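Local coordinates for serine-rich secreted cell wall anchored (LPXTG-motif ) protein (Lactobacillus reuteri ATCC 53608, PDB 5NXK) that probably serves as a surface adhesin, a cell-wall-anchored beta-solenoid through which this gut bacterium attaches to its host, at residues 263-277 against 290-304. Residues are numbered along the deposited sequence; the frame is centred on the assembly and turned at random.
Sequences GNIELAKGSNVHLEV and ANRIDFNGTATLIKQ
With CG of Glu276 anti to its backbone N (chi1 -177°) and the chain extended beyond, the carboxylate reaches across to Gln304, whose own CG stands beside its backbone N. Glu276 faces Ile302 in the ladder, and Gln304 follows the end of strand 298-303. Both segments belong to neighbouring coils of a parallel beta-solenoid: residues 290-304 repeat the course of 263-277 one coil further on, pairing 263-267 with 290-295 and, after a two-residue shift in register at the corner, 272-277 with 298-303. Within this chain 290-295 and 298-303 are the outermost strands of their sheets. Backbone bonds such as Asp294 N to Ile265 O (2.8 Å) and Leu275 N to Thr300 O (2.9 Å) join the coils.

On the face carrying Ile265, Leu267 and Leu275, apolar side chains line up from coil to coil. Ile265 and Ile293 lie alongside each other, CB of the first 3.9 Å from CG2 of the second, with Phe283 touching both. Leu267 brings CD1 obliquely to the Phe295 ring, 3.7 Å from CD2, and Leu275 and Leu301 run side by side through their CD1 methyls. At the corner a type II turn, Ala268 to Ser271, is tied by Ser271 N and OG, both donating to Ala268 O; water 3 links that OG to Thr298 O.

The outer face is more polar. Arg292, extended from CG to NE, holds Asp294 side-on through NE and NH2, which probably eases the repulsion between the Asp294 and Glu266 carboxylates. Water 2 bridges Asn264 ND2, Arg292 O and Asp294 OD2. Further along, the His274 and Ile302 side chains meet at a slant, NE2 3.5 Å from CD1, while Ile302 CG2 packs against Glu276 CG. Beyond it Gln304 NE2 donates to Glu276 OE2 at 2.6 Å, nearly straight (171°), on the anti side and 23° out of the carboxylate plane.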
ATOM      1  N   GLY A 263       1.939   6.260  19.223  1.00 26.00           N
ATOM      2  CA  GLY A 263       1.110   6.697  18.115  1.00 24.19           C
ATOM      3  C   GLY A 263       1.159   8.213  18.038  1.00 22.54           C
ATOM      4  O   GLY A 263       1.175   8.898  19.054  1.00 22.68           O
ATOM      5  N   ASN A 264       1.212   8.737  16.823  1.00 22.45           N
ATOM      6  CA  ASN A 264       1.223  10.170  16.621  1.00 24.04           C
ATOM      7  C   ASN A 264       0.430  10.480  15.349  1.00 24.14           C
ATOM      8  O   ASN A 264       0.759  10.011  14.241  1.00 22.04           O
ATOM      9  CB  ASN A 264       2.658  10.720  16.528  1.00 28.81           C
ATOM     10  CG  ASN A 264       3.354  10.798  17.896  1.00 38.93           C
ATOM     11  OD1 ASN A 264       3.997   9.831  18.334  1.00 38.81           O
ATOM     12  ND2 ASN A 264       3.225  11.941  18.577  1.00 35.59           N
ATOM     13  N   ILE A 265      -0.615  11.277  15.521  1.00 19.79           N
ATOM     14  CA  ILE A 265      -1.414  11.740  14.410  1.00 20.26           C
ATOM     15  C   ILE A 265      -1.313  13.268  14.365  1.00 22.39           C
ATOM     16  O   ILE A 265      -1.537  13.951  15.364  1.00 23.25           O
ATOM     17  CB  ILE A 265      -2.858  11.273  14.546  1.00 21.22           C
ATOM     18  CG1 ILE A 265      -2.897   9.734  14.613  1.00 21.63           C
ATOM     19  CG2 ILE A 265      -3.725  11.823  13.401  1.00 18.53           C
ATOM     20  CD1 ILE A 265      -4.276   9.167  14.830  1.00 25.32           C
ATOM     21  N   GLU A 266      -0.925  13.797  13.213  1.00 23.72           N
ATOM     22  CA  GLU A 266      -0.690  15.227  13.088  1.00 25.15           C
ATOM     23  C   GLU A 266      -1.451  15.746  11.885  1.00 25.59           C
ATOM     24  O   GLU A 266      -1.253  15.275  10.777  1.00 27.00           O
ATOM     25  CB  GLU A 266       0.811  15.524  12.949  1.00 34.07           C
ATOM     26  CG  GLU A 266       1.657  15.074  14.161  1.00 56.44           C
ATOM     27  CD  GLU A 266       3.161  15.346  14.010  1.00 69.48           C
ATOM     28  OE1 GLU A 266       3.793  14.750  13.108  1.00 73.00           O
ATOM     29  OE2 GLU A 266       3.712  16.147  14.797  1.00 77.80           O
ATOM     30  N   LEU A 267      -2.325  16.717  12.114  1.00 25.17           N
ATOM     31  CA  LEU A 267      -3.144  17.291  11.052  1.00 20.09           C
ATOM     32  C   LEU A 267      -2.738  18.755  10.920  1.00 26.76           C
ATOM     33  O   LEU A 267      -3.077  19.574  11.768  1.00 27.05           O
ATOM     34  CB  LEU A 267      -4.636  17.164  11.369  1.00 22.00           C
ATOM     35  CG  LEU A 267      -5.157  15.754  11.715  1.00 24.85           C
ATOM     36  CD1 LEU A 267      -6.675  15.705  11.830  1.00 26.00           C
ATOM     37  CD2 LEU A 267      -4.687  14.734  10.694  1.00 29.40           C
ATOM     38  N   ALA A 268      -2.024  19.088   9.856  1.00 25.07           N
ATOM     39  CA  ALA A 268      -1.348  20.381   9.778  1.00 25.45           C
ATOM     40  C   ALA A 268      -2.285  21.534   9.451  1.00 25.81           C
ATOM     41  O   ALA A 268      -3.376  21.332   8.919  1.00 27.00           O
ATOM     42  CB  ALA A 268      -0.219  20.318   8.727  1.00 23.95           C
ATOM     43  N   LYS A 269      -1.850  22.753   9.764  1.00 26.73           N
ATOM     44  CA  LYS A 269      -2.625  23.947   9.409  1.00 29.41           C
ATOM     45  C   LYS A 269      -2.927  23.950   7.904  1.00 31.15           C
ATOM     46  O   LYS A 269      -2.089  23.543   7.082  1.00 31.01           O
ATOM     47  CB  LYS A 269      -1.916  25.233   9.856  1.00 39.90           C
ATOM     48  CG  LYS A 269      -0.637  25.564   9.127  1.00 63.81           C
ATOM     49  CD  LYS A 269      -0.222  27.021   9.377  1.00 73.38           C
ATOM     50  CE  LYS A 269       1.219  27.274   8.931  1.00 75.74           C
ATOM     51  NZ  LYS A 269       2.167  27.136  10.077  1.00 77.39           N
ATOM     52  N   GLY A 270      -4.143  24.372   7.559  1.00 27.09           N
ATOM     53  CA  GLY A 270      -4.591  24.406   6.183  1.00 28.89           C
ATOM     54  C   GLY A 270      -5.170  23.091   5.690  1.00 27.70           C
ATOM     55  O   GLY A 270      -5.858  23.065   4.677  1.00 27.24           O
ATOM     56  N   SER A 271      -4.878  21.986   6.374  1.00 23.29           N
ATOM     57  CA  SER A 271      -5.450  20.702   5.955  1.00 22.54           C
ATOM     58  C   SER A 271      -6.954  20.636   6.219  1.00 25.64           C
ATOM     59  O   SER A 271      -7.486  21.319   7.098  1.00 26.03           O
ATOM     60  CB  SER A 271      -4.746  19.527   6.648  1.00 19.67           C
ATOM     61  OG  SER A 271      -4.960  19.531   8.060  1.00 24.43           O
ATOM     62  N   ASN A 272      -7.630  19.794   5.447  1.00 23.92           N
ATOM     63  CA  ASN A 272      -9.059  19.587   5.578  1.00 24.41           C
ATOM     64  C   ASN A 272      -9.311  18.088   5.612  1.00 27.75           C
ATOM     65  O   ASN A 272      -9.073  17.378   4.627  1.00 27.41           O
ATOM     66  CB  ASN A 272      -9.830  20.257   4.436  1.00 30.58           C
ATOM     67  CG  ASN A 272      -9.867  21.774   4.569  1.00 37.63           C
ATOM     68  OD1 ASN A 272      -9.001  22.482   4.039  1.00 40.25           O
ATOM     69  ND2 ASN A 272     -10.863  22.276   5.287  1.00 38.28           N
ATOM     70  N   VAL A 273      -9.712  17.602   6.778  1.00 24.42           N
ATOM     71  CA  VAL A 273      -9.859  16.170   7.006  1.00 23.33           C
ATOM     72  C   VAL A 273     -11.317  15.860   7.347  1.00 26.46           C
ATOM     73  O   VAL A 273     -11.892  16.467   8.244  1.00 25.16           O
ATOM     74  CB  VAL A 273      -8.917  15.689   8.139  1.00 25.33           C
ATOM     75  CG1 VAL A 273      -9.144  14.229   8.467  1.00 26.72           C
ATOM     76  CG2 VAL A 273      -7.450  15.927   7.764  1.00 25.40           C
ATOM     77  N   HIS A 274     -11.921  14.952   6.596  1.00 25.37           N
ATOM     78  CA  HIS A 274     -13.298  14.565   6.821  1.00 22.55           C
ATOM     79  C   HIS A 274     -13.363  13.056   6.984  1.00 23.98           C
ATOM     80  O   HIS A 274     -12.975  12.297   6.087  1.00 24.53           O
ATOM     81  CB  HIS A 274     -14.191  15.020   5.669  1.00 22.71           C
ATOM     82  CG  HIS A 274     -15.641  14.754   5.900  1.00 29.97           C
ATOM     83  ND1 HIS A 274     -16.186  13.486   5.825  1.00 34.20           N
ATOM     84  CD2 HIS A 274     -16.662  15.582   6.225  1.00 33.66           C
ATOM     85  CE1 HIS A 274     -17.478  13.550   6.083  1.00 38.13           C
ATOM     86  NE2 HIS A 274     -17.792  14.811   6.331  1.00 40.78           N
ATOM     87  N   LEU A 275     -13.843  12.621   8.143  1.00 26.72           N
ATOM     88  CA  LEU A 275     -13.787  11.211   8.505  1.00 25.90           C
ATOM     89  C   LEU A 275     -15.148  10.750   8.968  1.00 25.47           C
ATOM     90  O   LEU A 275     -15.821  11.465   9.713  1.00 21.44           O
ATOM     91  CB  LEU A 275     -12.760  10.979   9.618  1.00 22.62           C
ATOM     92  CG  LEU A 275     -11.342  11.489   9.386  1.00 24.45           C
ATOM     93  CD1 LEU A 275     -10.509  11.223  10.632  1.00 25.43           C
ATOM     94  CD2 LEU A 275     -10.703  10.856   8.159  1.00 25.85           C
ATOM     95  N   GLU A 276     -15.538   9.547   8.562  1.00 19.78           N
ATOM     96  CA  GLU A 276     -16.842   9.028   8.939  1.00 22.07           C
ATOM     97  C   GLU A 276     -16.772   7.537   9.243  1.00 21.93           C
ATOM     98  O   GLU A 276     -16.136   6.800   8.509  1.00 24.02           O
ATOM     99  CB  GLU A 276     -17.866   9.288   7.825  1.00 23.81           C
ATOM    100  CG  GLU A 276     -19.273   8.830   8.187  1.00 29.16           C
ATOM    101  CD  GLU A 276     -20.336   9.401   7.266  1.00 42.54           C
ATOM    102  OE1 GLU A 276     -20.037  10.370   6.526  1.00 48.29           O
ATOM    103  OE2 GLU A 276     -21.473   8.887   7.297  1.00 42.82           O
ATOM    104  N   VAL A 277     -17.399   7.104  10.336  1.00 23.22           N
ATOM    105  CA  VAL A 277     -17.521   5.674  10.643  1.00 24.66           C
ATOM    106  C   VAL A 277     -18.953   5.343  11.066  1.00 27.44           C
ATOM    107  O   VAL A 277     -19.771   6.237  11.239  1.00 28.87           O
ATOM    108  CB  VAL A 277     -16.554   5.224  11.771  1.00 25.61           C
ATOM    109  CG1 VAL A 277     -15.071   5.427  11.361  1.00 22.57           C
ATOM    110  CG2 VAL A 277     -16.874   5.940  13.077  1.00 22.33           C
ATOM    111  N   ALA A 290       1.372   4.959  23.705  1.00 25.90           N
ATOM    112  CA  ALA A 290       1.459   6.366  24.106  1.00 26.01           C
ATOM    113  C   ALA A 290       1.097   7.167  22.879  1.00 26.10           C
ATOM    114  O   ALA A 290       1.832   7.149  21.890  1.00 23.09           O
ATOM    115  CB  ALA A 290       2.861   6.737  24.616  1.00 28.38           C
ATOM    116  N   ASN A 291      -0.047   7.843  22.930  1.00 25.98           N
ATOM    117  CA  ASN A 291      -0.600   8.450  21.732  1.00 22.28           C
ATOM    118  C   ASN A 291      -0.752   9.956  21.850  1.00 22.12           C
ATOM    119  O   ASN A 291      -1.013  10.485  22.926  1.00 21.57           O
ATOM    120  CB  ASN A 291      -1.959   7.831  21.409  1.00 21.05           C
ATOM    121  CG  ASN A 291      -2.365   8.052  19.958  1.00 26.87           C
ATOM    122  OD1 ASN A 291      -1.758   7.497  19.053  1.00 32.63           O
ATOM    123  ND2 ASN A 291      -3.398   8.855  19.737  1.00 29.45           N
ATOM    124  N   ARG A 292      -0.588  10.642  20.730  1.00 18.52           N
ATOM    125  CA  ARG A 292      -0.841  12.067  20.703  1.00 20.94           C
ATOM    126  C   ARG A 292      -1.443  12.432  19.361  1.00 18.73           C
ATOM    127  O   ARG A 292      -0.940  12.020  18.309  1.00 19.23           O
ATOM    128  CB  ARG A 292       0.430  12.868  20.962  1.00 23.87           C
ATOM    129  CG  ARG A 292       0.232  14.368  20.802  1.00 26.26           C
ATOM    130  CD  ARG A 292       1.503  15.147  21.140  1.00 26.81           C
ATOM    131  NE  ARG A 292       1.356  16.569  20.835  1.00 30.58           N
ATOM    132  CZ  ARG A 292       1.824  17.563  21.583  1.00 26.41           C
ATOM    133  NH1 ARG A 292       2.510  17.309  22.688  1.00 24.96           N
ATOM    134  NH2 ARG A 292       1.646  18.820  21.197  1.00 28.89           N
ATOM    135  N   ILE A 293      -2.534  13.193  19.403  1.00 20.47           N
ATOM    136  CA  ILE A 293      -3.180  13.658  18.181  1.00 21.30           C
ATOM    137  C   ILE A 293      -3.185  15.189  18.188  1.00 22.74           C
ATOM    138  O   ILE A 293      -3.706  15.814  19.115  1.00 24.40           O
ATOM    139  CB  ILE A 293      -4.624  13.129  18.046  1.00 20.31           C
ATOM    140  CG1 ILE A 293      -4.664  11.610  18.214  1.00 21.04           C
ATOM    141  CG2 ILE A 293      -5.201  13.513  16.686  1.00 22.51           C
ATOM    142  CD1 ILE A 293      -6.079  11.042  18.263  1.00 22.61           C
ATOM    143  N   ASP A 294      -2.581  15.782  17.167  1.00 21.90           N
ATOM    144  CA  ASP A 294      -2.528  17.235  17.039  1.00 21.01           C
ATOM    145  C   ASP A 294      -3.451  17.688  15.925  1.00 22.33           C
ATOM    146  O   ASP A 294      -3.268  17.308  14.773  1.00 22.39           O
ATOM    147  CB  ASP A 294      -1.097  17.715  16.764  1.00 26.65           C
ATOM    148  CG  ASP A 294      -0.185  17.578  17.979  1.00 39.85           C
ATOM    149  OD1 ASP A 294      -0.536  18.084  19.064  1.00 44.53           O
ATOM    150  OD2 ASP A 294       0.870  16.927  17.857  1.00 46.88           O
ATOM    151  N   PHE A 295      -4.444  18.494  16.285  1.00 23.39           N
ATOM    152  CA  PHE A 295      -5.371  19.086  15.331  1.00 24.63           C
ATOM    153  C   PHE A 295      -4.996  20.536  15.109  1.00 26.56           C
ATOM    154  O   PHE A 295      -5.280  21.377  15.960  1.00 25.09           O
ATOM    155  CB  PHE A 295      -6.810  19.024  15.843  1.00 20.57           C
ATOM    156  CG  PHE A 295      -7.355  17.629  16.003  1.00 25.57           C
ATOM    157  CD1 PHE A 295      -7.131  16.906  17.171  1.00 23.78           C
ATOM    158  CD2 PHE A 295      -8.125  17.056  15.000  1.00 21.60           C
ATOM    159  CE1 PHE A 295      -7.667  15.635  17.331  1.00 22.26           C
ATOM    160  CE2 PHE A 295      -8.648  15.791  15.147  1.00 24.38           C
ATOM    161  CZ  PHE A 295      -8.420  15.073  16.317  1.00 20.63           C
ATOM    162  N   ASN A 296      -4.377  20.844  13.978  1.00 26.77           N
ATOM    163  CA  ASN A 296      -3.981  22.221  13.710  1.00 26.76           C
ATOM    164  C   ASN A 296      -4.697  22.752  12.489  1.00 27.18           C
ATOM    165  O   ASN A 296      -4.498  23.896  12.107  1.00 32.15           O
ATOM    166  CB  ASN A 296      -2.463  22.341  13.514  1.00 24.80           C
ATOM    167  CG  ASN A 296      -1.669  21.830  14.713  1.00 30.16           C
ATOM    168  OD1 ASN A 296      -0.851  20.921  14.586  1.00 34.41           O
ATOM    169  ND2 ASN A 296      -1.934  22.386  15.881  1.00 27.01           N
ATOM    170  N   GLY A 297      -5.519  21.918  11.860  1.00 24.44           N
ATOM    171  CA  GLY A 297      -6.265  22.362  10.697  1.00 26.43           C
ATOM    172  C   GLY A 297      -7.766  22.346  10.912  1.00 30.97           C
ATOM    173  O   GLY A 297      -8.258  22.679  11.993  1.00 37.84           O
ATOM    174  N   THR A 298      -8.494  21.937   9.878  1.00 28.69           N
ATOM    175  CA  THR A 298      -9.941  21.791   9.946  1.00 28.13           C
ATOM    176  C   THR A 298     -10.271  20.313   9.847  1.00 27.61           C
ATOM    177  O   THR A 298      -9.851  19.647   8.910  1.00 23.15           O
ATOM    178  CB  THR A 298     -10.639  22.555   8.803  1.00 28.00           C
ATOM    179  OG1 THR A 298     -10.283  23.936   8.881  1.00 30.27           O
ATOM    180  CG2 THR A 298     -12.160  22.420   8.882  1.00 29.91           C
ATOM    181  N   ALA A 299     -11.018  19.799  10.811  1.00 23.92           N
ATOM    182  CA  ALA A 299     -11.385  18.394  10.764  1.00 22.81           C
ATOM    183  C   ALA A 299     -12.822  18.205  11.182  1.00 27.66           C
ATOM    184  O   ALA A 299     -13.320  18.882  12.084  1.00 23.39           O
ATOM    185  CB  ALA A 299     -10.458  17.559  11.650  1.00 18.75           C
ATOM    186  N   THR A 300     -13.477  17.267  10.512  1.00 24.16           N
ATOM    187  CA  THR A 300     -14.820  16.855  10.858  1.00 23.96           C
ATOM    188  C   THR A 300     -14.814  15.348  11.049  1.00 23.43           C
ATOM    189  O   THR A 300     -14.429  14.614  10.141  1.00 21.71           O
ATOM    190  CB  THR A 300     -15.819  17.254   9.771  1.00 27.94           C
ATOM    191  OG1 THR A 300     -15.808  18.676   9.645  1.00 35.07           O
ATOM    192  CG2 THR A 300     -17.234  16.779  10.127  1.00 25.65           C
ATOM    193  N   LEU A 301     -15.202  14.896  12.240  1.00 24.38           N
ATOM    194  CA  LEU A 301     -15.233  13.470  12.557  1.00 23.06           C
ATOM    195  C   LEU A 301     -16.661  13.030  12.862  1.00 25.33           C
ATOM    196  O   LEU A 301     -17.282  13.531  13.787  1.00 25.25           O
ATOM    197  CB  LEU A 301     -14.316  13.143  13.751  1.00 20.56           C
ATOM    198  CG  LEU A 301     -12.829  12.871  13.499  1.00 25.83           C
ATOM    199  CD1 LEU A 301     -12.172  14.057  12.815  1.00 27.31           C
ATOM    200  CD2 LEU A 301     -12.100  12.545  14.816  1.00 20.69           C
ATOM    201  N   ILE A 302     -17.168  12.089  12.075  1.00 23.14           N
ATOM    202  CA  ILE A 302     -18.562  11.693  12.153  1.00 20.97           C
ATOM    203  C   ILE A 302     -18.712  10.220  12.507  1.00 23.22           C
ATOM    204  O   ILE A 302     -17.963   9.372  12.031  1.00 25.95           O
ATOM    205  CB  ILE A 302     -19.292  11.999  10.818  1.00 28.42           C
ATOM    206  CG1 ILE A 302     -19.333  13.513  10.584  1.00 34.33           C
ATOM    207  CG2 ILE A 302     -20.716  11.439  10.822  1.00 24.91           C
ATOM    208  CD1 ILE A 302     -19.642  13.890   9.159  1.00 42.22           C
ATOM    209  N   LYS A 303     -19.670   9.929  13.376  1.00 27.18           N
ATOM    210  CA  LYS A 303     -20.100   8.566  13.637  1.00 28.04           C
ATOM    211  C   LYS A 303     -21.599   8.451  13.346  1.00 27.31           C
ATOM    212  O   LYS A 303     -22.400   9.194  13.917  1.00 24.57           O
ATOM    213  CB  LYS A 303     -19.809   8.176  15.087  1.00 31.87           C
ATOM    214  CG  LYS A 303     -20.188   6.739  15.442  1.00 35.29           C
ATOM    215  CD  LYS A 303     -20.414   6.599  16.945  1.00 37.18           C
ATOM    216  CE  LYS A 303     -21.017   5.251  17.298  1.00 42.10           C
ATOM    217  NZ  LYS A 303     -22.320   4.961  16.629  1.00 39.38           N
ATOM    218  N   GLN A 304     -21.988   7.535  12.466  1.00 24.76           N
ATOM    219  CA  GLN A 304     -23.411   7.342  12.198  1.00 34.33           C
ATOM    220  C   GLN A 304     -24.037   6.682  13.413  1.00 33.21           C
ATOM    221  O   GLN A 304     -23.334   6.038  14.189  1.00 32.39           O
ATOM    222  CB  GLN A 304     -23.641   6.485  10.963  1.00 33.05           C
ATOM    223  CG  GLN A 304     -23.020   7.050   9.717  1.00 33.94           C
ATOM    224  CD  GLN A 304     -23.383   6.257   8.482  1.00 36.82           C
ATOM    225  OE1 GLN A 304     -24.128   5.272   8.553  1.00 37.71           O
ATOM    226  NE2 GLN A 304     -22.822   6.654   7.343  1.00 32.76           N
TER
HETATM  227  O   HOH W   1       3.634   9.537  20.999  1.00 39.31           O
HETATM  228  O   HOH W   2       1.491  13.810  17.203  1.00 47.94           O
HETATM  229  O   HOH W   3      -7.321  18.912   9.641  1.00 23.38           O
HETATM  230  O   HOH W   4      -8.028  24.144   7.522  1.00 37.00           O
HETATM  231  O   HOH W   5     -13.244  19.267   7.601  1.00 44.56           O